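PDB 3LEW: SusD-like carbohydrate binding protein from Bacteroides vulgatus, which probably binds carbohydrate at the outer membrane as a SusD-family nutrient-binding protein. Local coordinates for residues N62-F73 with R451-F461. Residues are numbered along the deposited sequence; the frame is centred on the assembly and turned at random.
Sequences NSKYGFRTHNEF and RFFNFPDKSAF
The F452 ring turns one face to the E72 side chain. It is held between E72 and R451, where the loop 451-461 packs on helix 68-71 and the residues that follow it. F452 CB comes within 3.9 Å of the N71 backbone O. Beyond it, E72 CG sits 3.3 Å from the F452 ring centroid in a CH-pi contact. F452 CG, CD1 and CE2 all face this E72 CG, and F452 CE1 lies 3.3 Å from it. CB of R451 covers the opposite face. At the rim, F452 CD2 meets N71 OD1 in the ring plane at 3.4 Å, and the amide stands nearly upright to the ring, at 80°. F452 CZ reaches R68 CG at 3.9 Å. With CG anti to its carbonyl carbon (chi1 -64°), E72 lays its chain across the ring. An alanine in place of F452 would probably open a gap between the E72 and R451 side chains and leave the E72 CG without its aromatic face.

Two waters link the segments: one donates to N71 OD1 and accepts from R451 N, the other donates to E72 O and N454 O. N71 ND2 hydrogen-bonds to A54 O and V59 O, N71 OD1 accepts from L61 N, and R451 NH1 donates to L61 O.

Further along, F455 points its edge at the face of F73, planes at 82°. F461 meets F73 obliquely, completing an aromatic cluster. F73, with positive phi, is the first residue past the helix to leave helical angles and forms a Schellman motif; the T-shaped pair packs this turn against the loop between strand 440-448 and helix 474-479.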
ATOM      1  N   ASN A  62      19.219  -1.975  -1.786  1.00 13.60           N
ATOM      2  CA  ASN A  62      20.531  -2.578  -1.941  1.00 13.51           C
ATOM      3  C   ASN A  62      20.500  -3.630  -3.060  1.00 14.83           C
ATOM      4  O   ASN A  62      19.535  -3.736  -3.837  1.00 15.80           O
ATOM      5  CB  ASN A  62      21.141  -3.040  -0.565  1.00 11.78           C
ATOM      6  CG  ASN A  62      20.466  -4.267   0.007  1.00 13.61           C
ATOM      7  OD1 ASN A  62      19.750  -4.965  -0.718  1.00 12.49           O
ATOM      8  ND2 ASN A  62      20.692  -4.546   1.304  1.00 12.22           N
ATOM      9  N   SER A  63      21.566  -4.397  -3.149  1.00 15.86           N
ATOM     10  CA  SER A  63      21.855  -5.366  -4.190  0.50 16.42           C
ATOM     11  C   SER A  63      21.322  -6.764  -3.890  1.00 16.93           C
ATOM     12  O   SER A  63      21.604  -7.704  -4.645  1.00 17.25           O
ATOM     13  CB  SER A  63      23.386  -5.507  -4.298  0.50 16.87           C
ATOM     14  OG  SER A  63      23.941  -6.207  -3.184  0.50 17.16           O
ATOM     15  N   LYS A  64      20.674  -6.934  -2.745  1.00 15.99           N
ATOM     16  CA  LYS A  64      20.264  -8.260  -2.353  1.00 15.77           C
ATOM     17  C   LYS A  64      19.054  -8.718  -3.166  1.00 16.57           C
ATOM     18  O   LYS A  64      18.412  -7.973  -3.917  1.00 15.83           O
ATOM     19  CB  LYS A  64      19.967  -8.330  -0.872  1.00 15.89           C
ATOM     20  CG  LYS A  64      21.115  -7.992   0.030  1.00 19.89           C
ATOM     21  CD  LYS A  64      22.175  -9.059   0.017  1.00 25.07           C
ATOM     22  CE  LYS A  64      23.301  -8.638   0.909  1.00 29.72           C
ATOM     23  NZ  LYS A  64      24.435  -9.571   0.879  1.00 35.12           N
ATOM     24  N   TYR A  65      18.774 -10.012  -3.013  1.00 16.83           N
ATOM     25  CA  TYR A  65      17.573 -10.620  -3.570  1.00 16.69           C
ATOM     26  C   TYR A  65      16.319  -9.826  -3.238  1.00 16.36           C
ATOM     27  O   TYR A  65      16.157  -9.285  -2.131  1.00 16.42           O
ATOM     28  CB  TYR A  65      17.441 -12.021  -3.000  1.00 16.99           C
ATOM     29  CG  TYR A  65      16.263 -12.812  -3.481  1.00 15.62           C
ATOM     30  CD1 TYR A  65      16.312 -13.455  -4.699  1.00 17.32           C
ATOM     31  CD2 TYR A  65      15.140 -12.970  -2.697  1.00 15.37           C
ATOM     32  CE1 TYR A  65      15.226 -14.241  -5.147  1.00 18.86           C
ATOM     33  CE2 TYR A  65      14.078 -13.748  -3.142  1.00 13.69           C
ATOM     34  CZ  TYR A  65      14.143 -14.388  -4.338  1.00 16.37           C
ATOM     35  OH  TYR A  65      13.069 -15.163  -4.772  1.00 16.56           O
ATOM     36  N   GLY A  66      15.417  -9.792  -4.230  1.00 16.94           N
ATOM     37  CA  GLY A  66      14.108  -9.197  -4.031  1.00 16.81           C
ATOM     38  C   GLY A  66      13.714  -8.071  -4.949  1.00 17.55           C
ATOM     39  O   GLY A  66      13.157  -8.334  -6.057  1.00 18.76           O
ATOM     40  N   PHE A  67      13.900  -6.827  -4.492  1.00 15.70           N
ATOM     41  CA  PHE A  67      13.263  -5.672  -5.128  1.00 15.54           C
ATOM     42  C   PHE A  67      14.169  -4.672  -5.809  1.00 15.96           C
ATOM     43  O   PHE A  67      13.715  -3.566  -6.160  1.00 14.72           O
ATOM     44  CB  PHE A  67      12.390  -4.984  -4.086  1.00 14.86           C
ATOM     45  CG  PHE A  67      11.159  -5.793  -3.741  1.00 14.70           C
ATOM     46  CD1 PHE A  67      11.196  -6.766  -2.727  1.00 13.80           C
ATOM     47  CD2 PHE A  67       9.973  -5.564  -4.410  1.00 13.99           C
ATOM     48  CE1 PHE A  67      10.031  -7.529  -2.414  1.00 15.07           C
ATOM     49  CE2 PHE A  67       8.840  -6.290  -4.067  1.00 14.15           C
ATOM     50  CZ  PHE A  67       8.877  -7.265  -3.073  1.00 14.60           C
ATOM     51  N   ARG A  68      15.405  -5.071  -6.086  1.00 15.79           N
ATOM     52  CA  ARG A  68      16.347  -4.132  -6.754  1.00 17.10           C
ATOM     53  C   ARG A  68      15.801  -3.689  -8.131  1.00 16.57           C
ATOM     54  O   ARG A  68      15.877  -2.522  -8.443  1.00 16.71           O
ATOM     55  CB  ARG A  68      17.754  -4.707  -6.911  1.00 18.56           C
ATOM     56  CG  ARG A  68      18.751  -3.686  -7.605  1.00 22.57           C
ATOM     57  CD  ARG A  68      20.035  -4.362  -8.146  1.00 28.16           C
ATOM     58  NE  ARG A  68      19.692  -5.428  -9.108  1.00 34.09           N
ATOM     59  CZ  ARG A  68      19.669  -5.310 -10.435  1.00 39.01           C
ATOM     60  NH1 ARG A  68      20.003  -4.163 -11.028  1.00 43.42           N
ATOM     61  NH2 ARG A  68      19.337  -6.357 -11.186  1.00 38.87           N
ATOM     62  N   THR A  69      15.255  -4.609  -8.932  1.00 15.40           N
ATOM     63  CA  THR A  69      14.772  -4.261 -10.253  1.00 14.63           C
ATOM     64  C   THR A  69      13.544  -3.320 -10.176  1.00 14.33           C
ATOM     65  O   THR A  69      13.313  -2.573 -11.085  1.00 14.37           O
ATOM     66  CB  THR A  69      14.474  -5.465 -11.131  1.00 15.38           C
ATOM     67  OG1 THR A  69      13.456  -6.279 -10.517  1.00 16.11           O
ATOM     68  CG2 THR A  69      15.771  -6.333 -11.400  1.00 15.85           C
ATOM     69  N   HIS A  70      12.775  -3.391  -9.104  1.00 14.54           N
ATOM     70  CA  HIS A  70      11.652  -2.485  -8.856  1.00 14.88           C
ATOM     71  C   HIS A  70      12.173  -1.088  -8.614  1.00 14.31           C
ATOM     72  O   HIS A  70      11.613  -0.122  -9.162  1.00 15.14           O
ATOM     73  CB  HIS A  70      10.741  -2.960  -7.669  1.00 14.31           C
ATOM     74  CG  HIS A  70      10.318  -4.391  -7.775  1.00 14.39           C
ATOM     75  ND1 HIS A  70      11.233  -5.419  -7.747  1.00 12.96           N
ATOM     76  CD2 HIS A  70       9.098  -4.978  -7.895  1.00 12.22           C
ATOM     77  CE1 HIS A  70      10.595  -6.579  -7.869  1.00 13.90           C
ATOM     78  NE2 HIS A  70       9.295  -6.343  -7.947  1.00 14.19           N
ATOM     79  N   ASN A  71      13.248  -0.957  -7.815  1.00 14.62           N
ATOM     80  CA  ASN A  71      13.854   0.341  -7.563  1.00 14.00           C
ATOM     81  C   ASN A  71      14.344   0.971  -8.873  1.00 15.26           C
ATOM     82  O   ASN A  71      14.329   2.189  -9.006  1.00 15.85           O
ATOM     83  CB  ASN A  71      14.954   0.194  -6.512  1.00 13.79           C
ATOM     84  CG  ASN A  71      15.337   1.494  -5.801  1.00 13.15           C
ATOM     85  OD1 ASN A  71      16.538   1.727  -5.579  1.00 14.80           O
ATOM     86  ND2 ASN A  71      14.347   2.287  -5.350  1.00 13.71           N
ATOM     87  N   GLU A  72      14.759   0.142  -9.822  1.00 14.74           N
ATOM     88  CA  GLU A  72      15.235   0.542 -11.146  0.50 15.79           C
ATOM     89  C   GLU A  72      14.119   0.863 -12.149  1.00 16.08           C
ATOM     90  O   GLU A  72      14.394   1.376 -13.266  1.00 16.50           O
ATOM     91  CB  GLU A  72      15.991  -0.626 -11.777  0.50 16.21           C
ATOM     92  CG  GLU A  72      17.230  -1.052 -11.091  0.50 20.02           C
ATOM     93  CD  GLU A  72      18.009  -2.041 -11.911  0.50 21.48           C
ATOM     94  OE1 GLU A  72      17.404  -2.926 -12.550  0.50 24.09           O
ATOM     95  OE2 GLU A  72      19.239  -1.928 -11.935  0.50 26.77           O
ATOM     96  N   PHE A  73      12.891   0.501 -11.789  1.00 14.77           N
ATOM     97  CA  PHE A  73      11.695   0.599 -12.657  1.00 15.67           C
ATOM     98  C   PHE A  73      11.631  -0.435 -13.776  1.00 15.14           C
ATOM     99  O   PHE A  73      10.851  -0.288 -14.735  1.00 14.45           O
ATOM    100  CB  PHE A  73      11.475   2.027 -13.204  1.00 15.79           C
ATOM    101  CG  PHE A  73      11.154   3.026 -12.140  1.00 16.31           C
ATOM    102  CD1 PHE A  73       9.865   3.212 -11.694  1.00 18.34           C
ATOM    103  CD2 PHE A  73      12.148   3.791 -11.596  1.00 16.52           C
ATOM    104  CE1 PHE A  73       9.580   4.132 -10.679  1.00 17.18           C
ATOM    105  CE2 PHE A  73      11.889   4.681 -10.623  1.00 16.22           C
ATOM    106  CZ  PHE A  73      10.602   4.866 -10.145  1.00 16.07           C
ATOM    107  N   ARG A 451      20.582   5.084  -6.081  1.00 14.87           N
ATOM    108  CA  ARG A 451      21.395   4.457  -7.112  1.00 15.90           C
ATOM    109  C   ARG A 451      20.843   4.595  -8.529  1.00 15.98           C
ATOM    110  O   ARG A 451      21.602   4.493  -9.497  1.00 15.99           O
ATOM    111  CB  ARG A 451      21.503   2.965  -6.791  1.00 17.41           C
ATOM    112  CG  ARG A 451      22.222   2.669  -5.436  1.00 22.19           C
ATOM    113  CD  ARG A 451      21.912   1.232  -4.981  1.00 25.84           C
ATOM    114  NE  ARG A 451      22.515   0.293  -5.885  1.00 31.07           N
ATOM    115  CZ  ARG A 451      22.115  -0.944  -6.145  1.00 32.27           C
ATOM    116  NH1 ARG A 451      21.053  -1.505  -5.577  1.00 32.08           N
ATOM    117  NH2 ARG A 451      22.815  -1.633  -7.029  1.00 35.62           N
ATOM    118  N   PHE A 452      19.539   4.764  -8.641  1.00 15.68           N
ATOM    119  CA  PHE A 452      18.867   4.739  -9.959  1.00 15.32           C
ATOM    120  C   PHE A 452      18.230   6.072 -10.176  1.00 15.86           C
ATOM    121  O   PHE A 452      17.255   6.417  -9.499  1.00 15.44           O
ATOM    122  CB  PHE A 452      17.880   3.592 -10.003  1.00 15.16           C
ATOM    123  CG  PHE A 452      18.523   2.263  -9.701  1.00 16.59           C
ATOM    124  CD1 PHE A 452      19.443   1.721 -10.561  1.00 22.02           C
ATOM    125  CD2 PHE A 452      18.185   1.557  -8.541  1.00 16.78           C
ATOM    126  CE1 PHE A 452      20.061   0.506 -10.270  1.00 21.67           C
ATOM    127  CE2 PHE A 452      18.763   0.354  -8.260  1.00 17.62           C
ATOM    128  CZ  PHE A 452      19.701  -0.180  -9.107  1.00 22.47           C
ATOM    129  N   PHE A 453      18.826   6.864 -11.063  1.00 14.77           N
ATOM    130  CA  PHE A 453      18.451   8.285 -11.206  1.00 15.39           C
ATOM    131  C   PHE A 453      17.596   8.640 -12.453  1.00 15.72           C
ATOM    132  O   PHE A 453      17.278   9.811 -12.698  1.00 15.61           O
ATOM    133  CB  PHE A 453      19.752   9.110 -11.281  1.00 15.85           C
ATOM    134  CG  PHE A 453      20.592   8.970 -10.059  1.00 15.01           C
ATOM    135  CD1 PHE A 453      20.191   9.551  -8.876  1.00 17.57           C
ATOM    136  CD2 PHE A 453      21.731   8.189 -10.074  1.00 21.44           C
ATOM    137  CE1 PHE A 453      20.942   9.393  -7.704  1.00 18.58           C
ATOM    138  CE2 PHE A 453      22.492   8.049  -8.898  1.00 23.19           C
ATOM    139  CZ  PHE A 453      22.076   8.653  -7.731  1.00 20.90           C
ATOM    140  N   ASN A 454      17.291   7.627 -13.240  1.00 16.90           N
ATOM    141  CA  ASN A 454      16.486   7.781 -14.455  1.00 17.09           C
ATOM    142  C   ASN A 454      15.846   6.456 -14.769  1.00 16.57           C
ATOM    143  O   ASN A 454      16.080   5.466 -14.069  1.00 17.04           O
ATOM    144  CB  ASN A 454      17.369   8.240 -15.612  1.00 16.92           C
ATOM    145  CG  ASN A 454      18.634   7.442 -15.698  1.00 21.03           C
ATOM    146  OD1 ASN A 454      19.689   7.896 -15.237  1.00 25.24           O
ATOM    147  ND2 ASN A 454      18.539   6.229 -16.209  1.00 20.31           N
ATOM    148  N   PHE A 455      14.975   6.440 -15.788  1.00 16.61           N
ATOM    149  CA  PHE A 455      14.294   5.236 -16.180  1.00 16.48           C
ATOM    150  C   PHE A 455      15.239   4.320 -16.955  1.00 17.27           C
ATOM    151  O   PHE A 455      16.299   4.781 -17.382  1.00 17.97           O
ATOM    152  CB  PHE A 455      13.062   5.574 -17.021  1.00 16.60           C
ATOM    153  CG  PHE A 455      11.970   6.199 -16.256  1.00 13.16           C
ATOM    154  CD1 PHE A 455      11.436   5.568 -15.118  1.00 14.65           C
ATOM    155  CD2 PHE A 455      11.397   7.391 -16.677  1.00 14.61           C
ATOM    156  CE1 PHE A 455      10.360   6.139 -14.418  1.00 13.56           C
ATOM    157  CE2 PHE A 455      10.316   7.960 -15.993  1.00 14.99           C
ATOM    158  CZ  PHE A 455       9.797   7.316 -14.837  1.00 15.37           C
ATOM    159  N   PRO A 456      14.891   3.030 -17.123  1.00 17.53           N
ATOM    160  CA  PRO A 456      15.830   2.101 -17.761  1.00 18.76           C
ATOM    161  C   PRO A 456      16.287   2.495 -19.164  1.00 19.22           C
ATOM    162  O   PRO A 456      17.400   2.161 -19.555  1.00 21.42           O
ATOM    163  CB  PRO A 456      15.023   0.800 -17.823  1.00 19.66           C
ATOM    164  CG  PRO A 456      14.185   0.844 -16.682  1.00 18.62           C
ATOM    165  CD  PRO A 456      13.771   2.285 -16.517  1.00 18.03           C
ATOM    166  N   ASP A 457      15.459   3.216 -19.916  1.00 18.21           N
ATOM    167  CA  ASP A 457      15.861   3.636 -21.269  1.00 18.13           C
ATOM    168  C   ASP A 457      16.539   5.031 -21.291  1.00 17.78           C
ATOM    169  O   ASP A 457      16.612   5.711 -22.342  1.00 17.04           O
ATOM    170  CB  ASP A 457      14.645   3.615 -22.168  1.00 17.46           C
ATOM    171  CG  ASP A 457      13.702   4.756 -21.903  1.00 19.75           C
ATOM    172  OD1 ASP A 457      13.747   5.340 -20.793  1.00 20.63           O
ATOM    173  OD2 ASP A 457      12.907   5.065 -22.826  1.00 22.93           O
ATOM    174  N   LYS A 458      16.996   5.447 -20.112  1.00 19.16           N
ATOM    175  CA  LYS A 458      17.695   6.718 -19.853  1.00 19.68           C
ATOM    176  C   LYS A 458      16.778   7.934 -19.988  1.00 19.74           C
ATOM    177  O   LYS A 458      17.246   9.065 -19.975  1.00 20.10           O
ATOM    178  CB  LYS A 458      18.928   6.878 -20.751  1.00 20.24           C
ATOM    179  CG  LYS A 458      19.869   5.691 -20.703  1.00 22.39           C
ATOM    180  CD  LYS A 458      20.341   5.380 -19.294  1.00 28.22           C
ATOM    181  CE  LYS A 458      21.840   4.983 -19.285  1.00 32.81           C
ATOM    182  NZ  LYS A 458      22.215   4.095 -20.447  1.00 36.39           N
ATOM    183  N   SER A 459      15.477   7.714 -20.134  1.00 18.56           N
ATOM    184  CA  SER A 459      14.549   8.823 -20.006  1.00 18.28           C
ATOM    185  C   SER A 459      14.624   9.416 -18.615  1.00 17.95           C
ATOM    186  O   SER A 459      14.699   8.686 -17.615  1.00 17.40           O
ATOM    187  CB  SER A 459      13.135   8.365 -20.325  1.00 18.89           C
ATOM    188  OG  SER A 459      13.106   8.000 -21.698  1.00 20.75           O
ATOM    189  N   ALA A 460      14.577  10.744 -18.551  1.00 17.17           N
ATOM    190  CA  ALA A 460      14.436  11.457 -17.292  1.00 16.41           C
ATOM    191  C   ALA A 460      13.104  11.079 -16.642  1.00 15.40           C
ATOM    192  O   ALA A 460      12.096  10.840 -17.308  1.00 14.15           O
ATOM    193  CB  ALA A 460      14.481  12.976 -17.512  1.00 16.96           C
ATOM    194  N   PHE A 461      13.083  11.080 -15.325  1.00 13.61           N
ATOM    195  CA  PHE A 461      11.846  10.817 -14.609  1.00 14.19           C
ATOM    196  C   PHE A 461      10.861  11.924 -14.957  1.00 14.56           C
ATOM    197  O   PHE A 461      11.243  13.079 -15.090  1.00 14.59           O
ATOM    198  CB  PHE A 461      12.072  10.896 -13.112  1.00 14.21           C
ATOM    199  CG  PHE A 461      12.926   9.802 -12.554  1.00 15.34           C
ATOM    200  CD1 PHE A 461      12.792   8.492 -12.978  1.00 15.49           C
ATOM    201  CD2 PHE A 461      13.869  10.099 -11.553  1.00 14.49           C
ATOM    202  CE1 PHE A 461      13.565   7.464 -12.424  1.00 15.54           C
ATOM    203  CE2 PHE A 461      14.634   9.075 -11.011  1.00 14.96           C
ATOM    204  CZ  PHE A 461      14.471   7.768 -11.438  1.00 15.88           C
TER
HETATM  205  O   HOH W   1      17.777   4.374  -5.962  1.00 14.91           O
HETATM  206  O   HOH W   2      16.498   2.770 -14.195  1.00 20.91           O